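Local coordinates for protein putative polyphosphate kinase 2 (Pseudomonas aeruginosa PAO1, PDB 3CZP) that transfers phosphate from inorganic polyphosphate to AMP to make ADP, and less efficiently to GMP, with magnesium as cofactor, at residues W94-K100 with R342-W348. Numbering follows the deposited sequence.
Sequences WRRLPPK and RAQPYLW. With ACT (acetate ion), chain F.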
ATOM      1  N   TRP A  94       9.249   6.886   2.273  1.00 21.83           N
ATOM      2  CA  TRP A  94       9.374   5.468   1.785  1.00 21.53           C
ATOM      3  C   TRP A  94       8.103   5.014   1.075  1.00 22.02           C
ATOM      4  O   TRP A  94       8.145   4.347   0.023  1.00 23.35           O
ATOM      5  CB  TRP A  94       9.643   4.496   2.960  1.00 22.26           C
ATOM      6  CG  TRP A  94      11.064   4.513   3.528  1.00 21.98           C
ATOM      7  CD1 TRP A  94      11.511   5.236   4.579  1.00 21.66           C
ATOM      8  CD2 TRP A  94      12.190   3.789   3.027  1.00 18.39           C
ATOM      9  NE1 TRP A  94      12.868   5.006   4.768  1.00 22.97           N
ATOM     10  CE2 TRP A  94      13.305   4.137   3.808  1.00 20.96           C
ATOM     11  CE3 TRP A  94      12.369   2.922   1.965  1.00 20.68           C
ATOM     12  CZ2 TRP A  94      14.581   3.578   3.606  1.00 20.64           C
ATOM     13  CZ3 TRP A  94      13.653   2.365   1.770  1.00 21.81           C
ATOM     14  CH2 TRP A  94      14.721   2.703   2.589  1.00 21.10           C
ATOM     15  N   ARG A  95       6.962   5.425   1.619  1.00 22.60           N
ATOM     16  CA  ARG A  95       5.673   5.070   1.106  1.00 21.62           C
ATOM     17  C   ARG A  95       5.484   5.535  -0.344  1.00 20.69           C
ATOM     18  O   ARG A  95       4.773   4.861  -1.142  1.00 18.14           O
ATOM     19  CB  ARG A  95       4.545   5.591   2.027  1.00 22.53           C
ATOM     20  CG  ARG A  95       3.202   5.450   1.414  1.00 25.25           C
ATOM     21  CD  ARG A  95       2.057   5.225   2.290  1.00 24.66           C
ATOM     22  NE  ARG A  95       1.498   6.455   2.776  1.00 29.48           N
ATOM     23  CZ  ARG A  95       0.304   6.550   3.339  1.00 25.50           C
ATOM     24  NH1 ARG A  95      -0.513   5.517   3.433  1.00 28.57           N
ATOM     25  NH2 ARG A  95      -0.098   7.718   3.769  1.00 29.05           N
ATOM     26  N   ARG A  96       6.103   6.661  -0.714  1.00 20.02           N
ATOM     27  CA  ARG A  96       5.923   7.241  -2.069  1.00 21.21           C
ATOM     28  C   ARG A  96       7.085   7.065  -3.006  1.00 20.61           C
ATOM     29  O   ARG A  96       7.077   7.629  -4.113  1.00 20.28           O
ATOM     30  CB  ARG A  96       5.621   8.749  -2.019  1.00 21.84           C
ATOM     31  CG  ARG A  96       4.458   9.180  -1.160  1.00 22.51           C
ATOM     32  CD  ARG A  96       3.228   8.407  -1.466  1.00 29.08           C
ATOM     33  NE  ARG A  96       2.156   8.836  -0.548  1.00 30.04           N
ATOM     34  CZ  ARG A  96       0.949   8.246  -0.407  1.00 35.57           C
ATOM     35  NH1 ARG A  96       0.614   7.147  -1.109  1.00 34.11           N
ATOM     36  NH2 ARG A  96       0.043   8.788   0.435  1.00 34.58           N
ATOM     37  N   LEU A  97       8.045   6.217  -2.663  1.00 21.09           N
ATOM     38  CA  LEU A  97       9.136   6.001  -3.589  1.00 20.75           C
ATOM     39  C   LEU A  97       8.579   5.409  -4.893  1.00 21.06           C
ATOM     40  O   LEU A  97       7.688   4.560  -4.839  1.00 21.39           O
ATOM     41  CB  LEU A  97      10.246   5.182  -2.963  1.00 21.88           C
ATOM     42  CG  LEU A  97      10.950   5.785  -1.757  1.00 23.35           C
ATOM     43  CD1 LEU A  97      11.961   4.780  -1.263  1.00 19.59           C
ATOM     44  CD2 LEU A  97      11.688   7.144  -2.001  1.00 19.39           C
ATOM     45  N   PRO A  98       9.092   5.864  -6.087  1.00 21.12           N
ATOM     46  CA  PRO A  98       8.590   5.285  -7.331  1.00 20.30           C
ATOM     47  C   PRO A  98       9.296   3.982  -7.594  1.00 20.33           C
ATOM     48  O   PRO A  98      10.451   3.857  -7.278  1.00 21.47           O
ATOM     49  CB  PRO A  98       9.018   6.295  -8.388  1.00 19.62           C
ATOM     50  CG  PRO A  98      10.206   6.985  -7.760  1.00 19.53           C
ATOM     51  CD  PRO A  98      10.177   6.831  -6.329  1.00 19.82           C
ATOM     52  N   PRO A  99       8.596   3.000  -8.150  1.00 20.75           N
ATOM     53  CA  PRO A  99       9.180   1.716  -8.485  1.00 19.14           C
ATOM     54  C   PRO A  99      10.194   1.795  -9.644  1.00 19.06           C
ATOM     55  O   PRO A  99      10.209   2.747 -10.448  1.00 19.42           O
ATOM     56  CB  PRO A  99       7.960   0.870  -8.873  1.00 20.93           C
ATOM     57  CG  PRO A  99       6.832   1.864  -9.118  1.00 22.99           C
ATOM     58  CD  PRO A  99       7.169   3.133  -8.474  1.00 20.40           C
ATOM     59  N   LYS A 100      10.994   0.780  -9.783  1.00 18.22           N
ATOM     60  CA  LYS A 100      11.847   0.669 -10.934  1.00 17.51           C
ATOM     61  C   LYS A 100      11.111   0.918 -12.214  1.00 16.74           C
ATOM     62  O   LYS A 100       9.960   0.431 -12.391  1.00 16.79           O
ATOM     63  CB  LYS A 100      12.478  -0.729 -10.955  1.00 18.31           C
ATOM     64  CG  LYS A 100      13.400  -0.960  -9.798  1.00 16.49           C
ATOM     65  CD  LYS A 100      13.896  -2.409  -9.797  1.00 17.06           C
ATOM     66  CE  LYS A 100      14.721  -2.723  -8.564  1.00 17.41           C
ATOM     67  NZ  LYS A 100      15.156  -4.133  -8.610  1.00 19.57           N
ATOM     68  N   ARG A 342      10.175  -6.250  -4.737  1.00 21.41           N
ATOM     69  CA  ARG A 342      11.376  -6.347  -5.537  1.00 23.31           C
ATOM     70  C   ARG A 342      11.638  -5.068  -6.415  1.00 23.21           C
ATOM     71  O   ARG A 342      12.780  -4.768  -6.765  1.00 25.76           O
ATOM     72  CB  ARG A 342      11.292  -7.595  -6.386  1.00 24.32           C
ATOM     73  CG  ARG A 342      11.538  -8.904  -5.607  1.00 25.37           C
ATOM     74  CD  ARG A 342      11.777 -10.110  -6.566  1.00 26.43           C
ATOM     75  NE  ARG A 342      10.763 -10.167  -7.649  1.00 28.26           N
ATOM     76  CZ  ARG A 342       9.630 -10.896  -7.651  1.00 31.52           C
ATOM     77  NH1 ARG A 342       9.293 -11.725  -6.654  1.00 31.42           N
ATOM     78  NH2 ARG A 342       8.810 -10.827  -8.701  1.00 33.32           N
ATOM     79  N   ALA A 343      10.575  -4.330  -6.746  1.00 22.10           N
ATOM     80  CA  ALA A 343      10.640  -3.089  -7.543  1.00 20.99           C
ATOM     81  C   ALA A 343      11.113  -1.921  -6.692  1.00 20.33           C
ATOM     82  O   ALA A 343      11.215  -0.802  -7.188  1.00 20.19           O
ATOM     83  CB  ALA A 343       9.280  -2.780  -8.120  1.00 20.37           C
ATOM     84  N   GLN A 344      11.427  -2.168  -5.410  1.00 20.63           N
ATOM     85  CA  GLN A 344      11.754  -1.065  -4.454  1.00 20.17           C
ATOM     86  C   GLN A 344      13.069  -1.392  -3.725  1.00 20.54           C
ATOM     87  O   GLN A 344      13.548  -2.520  -3.770  1.00 21.08           O
ATOM     88  CB  GLN A 344      10.632  -0.954  -3.474  1.00 19.67           C
ATOM     89  CG  GLN A 344       9.353  -0.559  -4.079  1.00 20.04           C
ATOM     90  CD  GLN A 344       9.280   0.958  -4.330  1.00 15.00           C
ATOM     91  OE1 GLN A 344      10.147   1.697  -3.880  1.00 15.68           O
ATOM     92  NE2 GLN A 344       8.298   1.390  -5.061  1.00 15.97           N
ATOM     93  N   PRO A 345      13.704  -0.399  -3.089  1.00 20.88           N
ATOM     94  CA  PRO A 345      14.900  -0.694  -2.324  1.00 21.20           C
ATOM     95  C   PRO A 345      14.603  -1.601  -1.118  1.00 20.18           C
ATOM     96  O   PRO A 345      13.499  -1.596  -0.583  1.00 20.86           O
ATOM     97  CB  PRO A 345      15.331   0.671  -1.804  1.00 19.75           C
ATOM     98  CG  PRO A 345      14.189   1.466  -1.911  1.00 20.12           C
ATOM     99  CD  PRO A 345      13.409   1.032  -3.050  1.00 20.35           C
ATOM    100  N   TYR A 346      15.599  -2.371  -0.737  1.00 20.57           N
ATOM    101  CA  TYR A 346      15.476  -3.404   0.300  1.00 21.72           C
ATOM    102  C   TYR A 346      14.595  -3.061   1.523  1.00 22.40           C
ATOM    103  O   TYR A 346      13.671  -3.821   1.835  1.00 25.02           O
ATOM    104  CB  TYR A 346      16.869  -3.819   0.780  1.00 22.27           C
ATOM    105  CG  TYR A 346      16.861  -4.924   1.807  1.00 22.97           C
ATOM    106  CD1 TYR A 346      16.424  -6.223   1.472  1.00 23.58           C
ATOM    107  CD2 TYR A 346      17.302  -4.705   3.093  1.00 23.25           C
ATOM    108  CE1 TYR A 346      16.395  -7.269   2.441  1.00 24.77           C
ATOM    109  CE2 TYR A 346      17.304  -5.745   4.037  1.00 25.17           C
ATOM    110  CZ  TYR A 346      16.862  -7.014   3.701  1.00 25.55           C
ATOM    111  OH  TYR A 346      16.859  -8.017   4.669  1.00 25.07           O
ATOM    112  N   LEU A 347      14.839  -1.939   2.207  1.00 21.04           N
ATOM    113  CA  LEU A 347      14.090  -1.671   3.483  1.00 21.23           C
ATOM    114  C   LEU A 347      12.659  -1.269   3.285  1.00 21.06           C
ATOM    115  O   LEU A 347      11.909  -1.215   4.242  1.00 21.96           O
ATOM    116  CB  LEU A 347      14.800  -0.610   4.331  1.00 20.79           C
ATOM    117  CG  LEU A 347      16.137  -1.132   4.902  1.00 21.23           C
ATOM    118  CD1 LEU A 347      16.973  -0.034   5.523  1.00 17.87           C
ATOM    119  CD2 LEU A 347      15.883  -2.419   5.855  1.00 20.47           C
ATOM    120  N   TRP A 348      12.278  -0.887   2.066  1.00 20.37           N
ATOM    121  CA  TRP A 348      10.891  -0.542   1.751  1.00 21.14           C
ATOM    122  C   TRP A 348       9.873  -1.573   2.254  1.00 21.22           C
ATOM    123  O   TRP A 348       8.820  -1.211   2.816  1.00 19.83           O
ATOM    124  CB  TRP A 348      10.772  -0.315   0.223  1.00 20.87           C
ATOM    125  CG  TRP A 348       9.448   0.190  -0.250  1.00 18.78           C
ATOM    126  CD1 TRP A 348       9.068   1.487  -0.479  1.00 19.95           C
ATOM    127  CD2 TRP A 348       8.349  -0.620  -0.667  1.00 17.64           C
ATOM    128  NE1 TRP A 348       7.779   1.545  -0.934  1.00 16.24           N
ATOM    129  CE2 TRP A 348       7.318   0.260  -1.087  1.00 19.85           C
ATOM    130  CE3 TRP A 348       8.130  -1.999  -0.728  1.00 18.32           C
ATOM    131  CZ2 TRP A 348       6.083  -0.207  -1.552  1.00 18.64           C
ATOM    132  CZ3 TRP A 348       6.907  -2.460  -1.236  1.00 19.06           C
ATOM    133  CH2 TRP A 348       5.902  -1.561  -1.622  1.00 22.09           C
TER
HETATM  134  C   ACT F 601      -3.126   6.184   0.402  1.00 62.74           C
HETATM  135  O   ACT F 601      -2.403   6.935  -0.259  1.00 62.62           O
HETATM  136  OXT ACT F 601      -3.927   6.780   1.136  1.00 63.40           O
HETATM  137  CH3 ACT F 601      -3.035   4.695   0.326  1.00 62.43           C
HETATM  138  O   HOH W   1       6.218   3.324  -2.848  1.00 21.22           O
HETATM  139  O   HOH W   2      12.100   2.961  -5.491  1.00 21.79           O
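Trp94 of the first PPK2 domain meets the type I beta turn Pro345-Trp348 of the second. Both domains have the P-loop NTPase fold, with a parallel sheet of strand order 2-3-1-4-5. The first seems to be catalytically inactive and may serve dimerization. The contact joins the two fused units: helix 91-96 and the chain that follows it meet the loop between helices 339-342 and 348-351. The six-membered ring of Trp94 carries the apolar centre. Its CH2 lies 3.7 Å from Leu347 CB, and its CZ3 lies 3.8 Å from Pro345 CG. Leu97 CD1 reaches the same proline carbon. Trp351 stacks on Trp94, Phe138 meets it edge-to-face, and Leu142 of helix 125-144 touches both Leu97 and Pro345.

The Trp348 side chain leaves with CG anti to the backbone N (chi1 -174°), which turns the indole edge toward the Trp94 carbonyl, with Trp348 NE1 3.0 Å from Trp94 O. Gln344 CG covers the centre of one ring face. Trp348 NE1 donates to a water that also lies within bonding distance of Arg95 O and Leu97 O.

The Gln344 chain bends at chi2 (-80°) and brings its amide back to the 94-100 segment. NE2 donates to Leu97 O at 3.2 Å, from above the carbonyl plane rather than along a lone pair. A second water donates to Gln344 OE1 and Pro98 O, so both ends of the amide are held.

Farther out, Pro99 CB packs on Ala343 CB. At the opposite end, Arg95 pairs with Glu84 and with Glu83 of the second subunit. Arg96 NH1 and NH2 both donate to one oxygen of an acetate, probably from the crystallisation liquor. Lys100 closes the polar edge with two bonds to successive carbonyls. Lys100 N donates to Ala343 O at 3.0 Å. Its extended side chain runs beside Ala343, and NZ donates to Arg342 O at 3.1 Å.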